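Local coordinates for protein glycoside Hydrolase (Bacteroides uniformis, PDB 5T99) that probably hydrolyses terminal beta-galactosidic bonds as a family 2 glycoside hydrolase, in a pathway by which a gut bacterium metabolises agarose, at residues Asn326-Glu331 with Ile717-Val722; Gly476-Val481 with Asp535-Phe540. All blocks are in the same frame, centred on the assembly; numbering follows the deposited sequence.

Interaction 1 of 2, residues Asn326-Glu331 with Ile717-Val722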
loop_
_atom_site.group_PDB
_atom_site.type_symbol
_atom_site.label_atom_id
_atom_site.label_comp_id
_atom_site.label_asym_id
_atom_site.label_seq_id
_atom_site.Cartn_x
_atom_site.Cartn_y
_atom_site.Cartn_z
ATOM N N ASN A 326 -10.039 -1.090 0.171
ATOM C CA ASN A 326 -10.788 0.018 0.735
ATOM C C ASN A 326 -9.964 1.294 0.588
ATOM O O ASN A 326 -8.903 1.436 1.187
ATOM C CB ASN A 326 -11.127 -0.264 2.196
ATOM C CG ASN A 326 -12.000 0.813 2.808
ATOM O OD1 ASN A 326 -11.571 1.965 2.993
ATOM N ND2 ASN A 326 -13.231 0.442 3.144
ATOM N N VAL A 327 -10.495 2.234 -0.183
ATOM C CA VAL A 327 -9.764 3.447 -0.568
ATOM C C VAL A 327 -9.353 4.265 0.659
ATOM O O VAL A 327 -8.200 4.681 0.767
ATOM C CB VAL A 327 -10.594 4.309 -1.569
ATOM C CG1 VAL A 327 -9.909 5.649 -1.858
ATOM C CG2 VAL A 327 -10.834 3.535 -2.859
ATOM N N ARG A 328 -10.291 4.494 1.577
ATOM C CA ARG A 328 -9.994 5.279 2.785
ATOM C C ARG A 328 -8.927 4.638 3.667
ATOM O O ARG A 328 -8.038 5.339 4.162
ATOM C CB ARG A 328 -11.256 5.580 3.599
ATOM C CG ARG A 328 -11.014 6.346 4.907
ATOM C CD ARG A 328 -10.212 7.647 4.750
ATOM N NE ARG A 328 -9.696 8.121 6.036
ATOM C CZ ARG A 328 -8.730 9.030 6.210
ATOM N NH1 ARG A 328 -8.108 9.604 5.179
ATOM N NH2 ARG A 328 -8.363 9.356 7.447
ATOM N N ALA A 329 -8.994 3.320 3.849
ATOM C CA ALA A 329 -7.956 2.606 4.609
ATOM C C ALA A 329 -6.562 2.872 4.043
ATOM O O ALA A 329 -5.641 3.192 4.792
ATOM C CB ALA A 329 -8.234 1.104 4.626
ATOM N N ASP A 330 -6.428 2.745 2.718
ATOM C CA ASP A 330 -5.149 3.020 2.028
ATOM C C ASP A 330 -4.751 4.493 2.138
ATOM O O ASP A 330 -3.601 4.795 2.443
ATOM C CB ASP A 330 -5.188 2.604 0.542
ATOM C CG ASP A 330 -4.985 1.101 0.320
ATOM O OD1 ASP A 330 -4.620 0.366 1.240
ATOM O OD2 ASP A 330 -5.170 0.648 -0.818
ATOM N N GLU A 331 -5.700 5.397 1.914
ATOM C CA GLU A 331 -5.429 6.829 2.016
ATOM C C GLU A 331 -4.864 7.194 3.392
ATOM O O GLU A 331 -3.847 7.869 3.494
ATOM C CB GLU A 331 -6.693 7.643 1.732
ATOM C CG GLU A 331 -6.431 9.136 1.582
ATOM C CD GLU A 331 -7.703 9.959 1.449
ATOM O OE1 GLU A 331 -8.697 9.694 2.164
ATOM O OE2 GLU A 331 -7.689 10.900 0.633
ATOM N N ILE A 717 -11.661 9.695 19.836
ATOM C CA ILE A 717 -11.157 10.701 18.880
ATOM C C ILE A 717 -11.270 10.190 17.430
ATOM O O ILE A 717 -10.389 9.470 16.948
ATOM C CB ILE A 717 -9.710 11.138 19.207
ATOM C CG1 ILE A 717 -9.589 11.459 20.702
ATOM C CG2 ILE A 717 -9.307 12.346 18.357
ATOM C CD1 ILE A 717 -8.255 12.045 21.105
ATOM N N PRO A 718 -12.368 10.552 16.735
ATOM C CA PRO A 718 -12.471 10.246 15.310
ATOM C C PRO A 718 -11.449 11.034 14.504
ATOM O O PRO A 718 -11.235 12.221 14.782
ATOM C CB PRO A 718 -13.895 10.699 14.948
ATOM C CG PRO A 718 -14.616 10.837 16.252
ATOM C CD PRO A 718 -13.566 11.265 17.219
ATOM N N ASP A 719 -10.804 10.376 13.541
ATOM C CA ASP A 719 -9.893 11.080 12.634
ATOM C C ASP A 719 -10.671 11.999 11.684
ATOM O O ASP A 719 -10.194 13.068 11.342
ATOM C CB ASP A 719 -8.949 10.116 11.886
ATOM C CG ASP A 719 -9.667 9.169 10.922
ATOM O OD1 ASP A 719 -10.895 8.940 11.044
ATOM O OD2 ASP A 719 -8.968 8.620 10.047
ATOM N N ARG A 720 -11.876 11.584 11.300
ATOM C CA ARG A 720 -12.773 12.397 10.486
ATOM C C ARG A 720 -14.207 12.348 11.034
ATOM O O ARG A 720 -14.817 11.272 11.124
ATOM C CB ARG A 720 -12.729 11.915 9.035
ATOM C CG ARG A 720 -11.437 12.281 8.309
ATOM C CD ARG A 720 -11.598 12.161 6.804
ATOM N NE ARG A 720 -12.063 10.823 6.497
ATOM C CZ ARG A 720 -13.048 10.478 5.666
ATOM N NH1 ARG A 720 -13.714 11.358 4.922
ATOM N NH2 ARG A 720 -13.343 9.185 5.561
ATOM N N LYS A 721 -14.727 13.520 11.413
ATOM C CA LYS A 721 -16.097 13.637 11.932
ATOM C C LYS A 721 -17.151 13.641 10.826
ATOM O O LYS A 721 -18.335 13.483 11.118
ATOM C CB LYS A 721 -16.261 14.900 12.784
ATOM C CG LYS A 721 -15.479 14.888 14.088
ATOM C CD LYS A 721 -15.494 16.266 14.737
ATOM C CE LYS A 721 -15.112 16.208 16.214
ATOM N NZ LYS A 721 -16.190 15.622 17.065
ATOM N N VAL A 722 -16.734 13.836 9.572
ATOM C CA VAL A 722 -17.639 13.774 8.423
ATOM C C VAL A 722 -17.120 12.750 7.410
ATOM O O VAL A 722 -15.940 12.785 7.057
ATOM C CB VAL A 722 -17.810 15.174 7.774
ATOM C CG1 VAL A 722 -18.757 15.105 6.577
ATOM C CG2 VAL A 722 -18.307 16.190 8.813
HETATM O O HOH W 1 -11.476 8.199 8.255
#
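Arg328, in the first turn of the helix that starts at Val327, reaches across to the loop that follows the strand ending at Pro718, and the backbones stay well apart: the closest CA atoms, those of Arg328 and Arg720, are 10.8 Å from each other. Side chains and a water therefore make the whole connection. With CG anti to the backbone N (chi1 177°) and a bend at chi2, the Arg328 chain carries its guanidinium out to the loop, where NH2 gives a salt-bridging hydrogen bond of 2.8 Å to Asp719 OD2. The carboxylate oxygen lies in the guanidinium plane, but the arginine meets it from above the plane of the carboxylate, the two groups being turned 47° apart. At another edge of the same guanidinium, NH1 bonds to Glu331 OE1 at 3.1 Å, one turn on along the helix, so two acids, with Gln335 as a second partner of NH1, hold its rotation.

Arg720 runs past Arg328 in the opposite direction. Its NE sits over one face of the Arg328 guanidinium, offset toward the rim, 3.6 Å from Arg328 NE, while its NH2 packs 3.6 Å from Arg328 CD. The like charges are probably offset by the acids nearby, for Arg720 NH2 has its own salt bridge to Asp729. A water ties the group together, accepting from Arg328 NE at 2.8 Å and from Arg720 NE at 3.2 Å and probably donating to Asp719 OD1, 2.9 Å away.

Asn326 caps the helix, its OD1 accepting from Ala329 N, and its ND2 reaches Lys728 O in the C-terminal domain. Val327, Asp330 and Glu331 of barrel helix 327-339 touch helix 354-363, while Asn326 and Ala329 touch strand 730-738, the sheet neighbour of strand 713-718.

Interaction 2 of 2, residues Gly476-Val481 with Asp535-Phe540; sequences GKYAEV and DIEFHF
Two of the helices that accompany the parallel strands of the TIM barrel meet here: Tyr478, in the first turn of helix 478-484, reaches Glu537 in the middle of helix 534-543. Its hydroxyl donates a short hydrogen bond of 2.5 Å from OH to Glu537 OE2, which receives it on the syn lone pair. The two side chains cross at about a right angle, with ring and carboxylate planes 62° apart, and Glu537 OE2 lies at the ring edge, 3.2 Å from Tyr478 CE2. Glu537 gets there by bending at chi2 (63°), which turns the carboxylate toward the tyrosine. Both oxygens have further partners: Gln541 donates to OE2, and OE1 is hydrogen-bonded to Tyr532, so the carboxylate is held by three side chains.

Farther back along the same tyrosine edge, CD2 lies 4.0 Å from Phe540 O and 4.2 Å from Phe540 CB. The Phe540 ring turns to the start of 476-481, where Gly476 lies over one face, its CA 4.3 Å from Phe540 CZ; the opposite face is covered by His539.

Phe547 stacks on the Tyr478 ring. The Glu537 side chain also touches Thr495 and Glu550, on barrel strands 490-495 and 549-552, and lies about 13 Å from the bound galacto-isofagomine. Packing of successive outer helices against each other and against the strand between them, here 490-495, is characteristic of the TIM-barrel fold.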
loop_
_atom_site.group_PDB
_atom_site.type_symbol
_atom_site.label_atom_id
_atom_site.label_comp_id
_atom_site.label_asym_id
_atom_site.label_seq_id
_atom_site.Cartn_x
_atom_site.Cartn_y
_atom_site.Cartn_z
ATOM N N GLY A 476 26.627 -1.944 6.008
ATOM C CA GLY A 476 28.043 -2.234 6.213
ATOM C C GLY A 476 28.832 -2.512 4.944
ATOM O O GLY A 476 30.058 -2.335 4.925
ATOM N N LYS A 477 28.147 -2.944 3.885
ATOM C CA LYS A 477 28.801 -3.203 2.594
ATOM C C LYS A 477 28.618 -2.124 1.518
ATOM O O LYS A 477 29.059 -2.327 0.383
ATOM C CB LYS A 477 28.344 -4.568 2.057
ATOM C CG LYS A 477 28.599 -5.731 3.009
ATOM C CD LYS A 477 30.084 -5.923 3.276
ATOM C CE LYS A 477 30.355 -7.230 4.012
ATOM N NZ LYS A 477 31.823 -7.482 4.067
ATOM N N TYR A 478 28.013 -0.983 1.851
ATOM C CA TYR A 478 27.752 0.054 0.837
ATOM C C TYR A 478 29.047 0.587 0.223
ATOM O O TYR A 478 29.142 0.715 -0.995
ATOM C CB TYR A 478 26.939 1.228 1.403
ATOM C CG TYR A 478 25.476 0.963 1.721
ATOM C CD1 TYR A 478 24.852 -0.261 1.425
ATOM C CD2 TYR A 478 24.698 1.965 2.283
ATOM C CE1 TYR A 478 23.505 -0.471 1.715
ATOM C CE2 TYR A 478 23.356 1.765 2.566
ATOM C CZ TYR A 478 22.764 0.550 2.279
ATOM O OH TYR A 478 21.446 0.355 2.567
ATOM N N ALA A 479 30.034 0.884 1.066
ATOM C CA ALA A 479 31.310 1.383 0.580
ATOM C C ALA A 479 32.014 0.365 -0.321
ATOM O O ALA A 479 32.484 0.714 -1.408
ATOM C CB ALA A 479 32.208 1.787 1.744
ATOM N N GLU A 480 32.067 -0.892 0.123
ATOM C CA GLU A 480 32.780 -1.946 -0.611
ATOM C C GLU A 480 32.158 -2.235 -1.987
ATOM O O GLU A 480 32.888 -2.381 -2.967
ATOM C CB GLU A 480 32.883 -3.234 0.225
ATOM C CG GLU A 480 33.511 -4.406 -0.517
ATOM C CD GLU A 480 33.697 -5.640 0.342
ATOM O OE1 GLU A 480 32.864 -6.566 0.245
ATOM O OE2 GLU A 480 34.684 -5.689 1.101
ATOM N N VAL A 481 30.829 -2.322 -2.067
ATOM C CA VAL A 481 30.175 -2.630 -3.350
ATOM C C VAL A 481 30.394 -1.532 -4.390
ATOM O O VAL A 481 30.458 -1.835 -5.569
ATOM C CB VAL A 481 28.670 -2.946 -3.199
ATOM C CG1 VAL A 481 27.840 -1.676 -2.989
ATOM C CG2 VAL A 481 28.166 -3.739 -4.398
ATOM N N ASP A 535 19.221 4.080 13.160
ATOM C CA ASP A 535 20.416 4.932 13.320
ATOM C C ASP A 535 21.571 4.450 12.421
ATOM O O ASP A 535 22.322 5.263 11.876
ATOM C CB ASP A 535 20.917 4.956 14.791
ATOM C CG ASP A 535 19.789 5.099 15.825
ATOM O OD1 ASP A 535 19.908 5.917 16.771
ATOM O OD2 ASP A 535 18.789 4.364 15.708
ATOM N N ILE A 536 21.703 3.125 12.295
ATOM C CA ILE A 536 22.744 2.496 11.473
ATOM C C ILE A 536 22.536 2.809 9.985
ATOM O O ILE A 536 23.503 3.124 9.282
ATOM C CB ILE A 536 22.802 0.955 11.712
ATOM C CG1 ILE A 536 23.309 0.637 13.126
ATOM C CG2 ILE A 536 23.656 0.236 10.668
ATOM C CD1 ILE A 536 24.779 0.949 13.360
ATOM N N GLU A 537 21.294 2.730 9.503
ATOM C CA GLU A 537 21.026 3.078 8.097
ATOM C C GLU A 537 21.298 4.567 7.837
ATOM O O GLU A 537 21.974 4.911 6.859
ATOM C CB GLU A 537 19.604 2.716 7.676
ATOM C CG GLU A 537 19.385 2.726 6.162
ATOM C CD GLU A 537 20.214 1.707 5.401
ATOM O OE1 GLU A 537 20.421 0.581 5.916
ATOM O OE2 GLU A 537 20.639 2.032 4.279
ATOM N N PHE A 538 20.800 5.434 8.724
ATOM C CA PHE A 538 21.034 6.883 8.603
ATOM C C PHE A 538 22.522 7.185 8.472
ATOM O O PHE A 538 22.930 7.962 7.603
ATOM C CB PHE A 538 20.475 7.680 9.801
ATOM C CG PHE A 538 18.995 7.513 10.029
ATOM C CD1 PHE A 538 18.130 7.064 9.017
ATOM C CD2 PHE A 538 18.461 7.829 11.262
ATOM C CE1 PHE A 538 16.783 6.906 9.257
ATOM C CE2 PHE A 538 17.101 7.682 11.508
ATOM C CZ PHE A 538 16.262 7.222 10.508
ATOM N N HIS A 539 23.311 6.556 9.342
ATOM C CA HIS A 539 24.752 6.720 9.342
ATOM C C HIS A 539 25.359 6.348 7.990
ATOM O O HIS A 539 26.087 7.147 7.396
ATOM C CB HIS A 539 25.381 5.873 10.451
ATOM C CG HIS A 539 26.856 6.058 10.571
ATOM N ND1 HIS A 539 27.760 5.066 10.256
ATOM C CD2 HIS A 539 27.587 7.137 10.926
ATOM C CE1 HIS A 539 28.985 5.518 10.441
ATOM N NE2 HIS A 539 28.909 6.775 10.841
ATOM N N PHE A 540 25.047 5.150 7.500
ATOM C CA PHE A 540 25.644 4.669 6.249
ATOM C C PHE A 540 25.052 5.346 5.000
ATOM O O PHE A 540 25.746 5.437 3.985
ATOM C CB PHE A 540 25.619 3.132 6.165
ATOM C CG PHE A 540 26.657 2.452 7.047
ATOM C CD1 PHE A 540 28.014 2.490 6.714
ATOM C CD2 PHE A 540 26.287 1.770 8.211
ATOM C CE1 PHE A 540 28.975 1.869 7.518
ATOM C CE2 PHE A 540 27.246 1.142 9.017
ATOM C CZ PHE A 540 28.589 1.195 8.672
#

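Both contacts draw on the TIM barrel, but they use it differently. Interaction 1 joins a barrel helix to the C-terminal domain, far apart in sequence, and works through charge: arginines, acids and a water link the two domains. Interaction 2 stays among the barrel helices and combines one short tyrosine-to-carboxylate hydrogen bond with packing of Gly476 on an aromatic face. Each is partly buried, with one deeply placed polar side chain at 326-331 and two at 476-481 with 535-540, beside more accessible neighbours. Their centres are 38 Å apart and their nearest atoms about 21 Å, so they do not touch. Interaction 1 lies nearer the molecule's centre, about 15 Å from it against 27 Å, centre to centre.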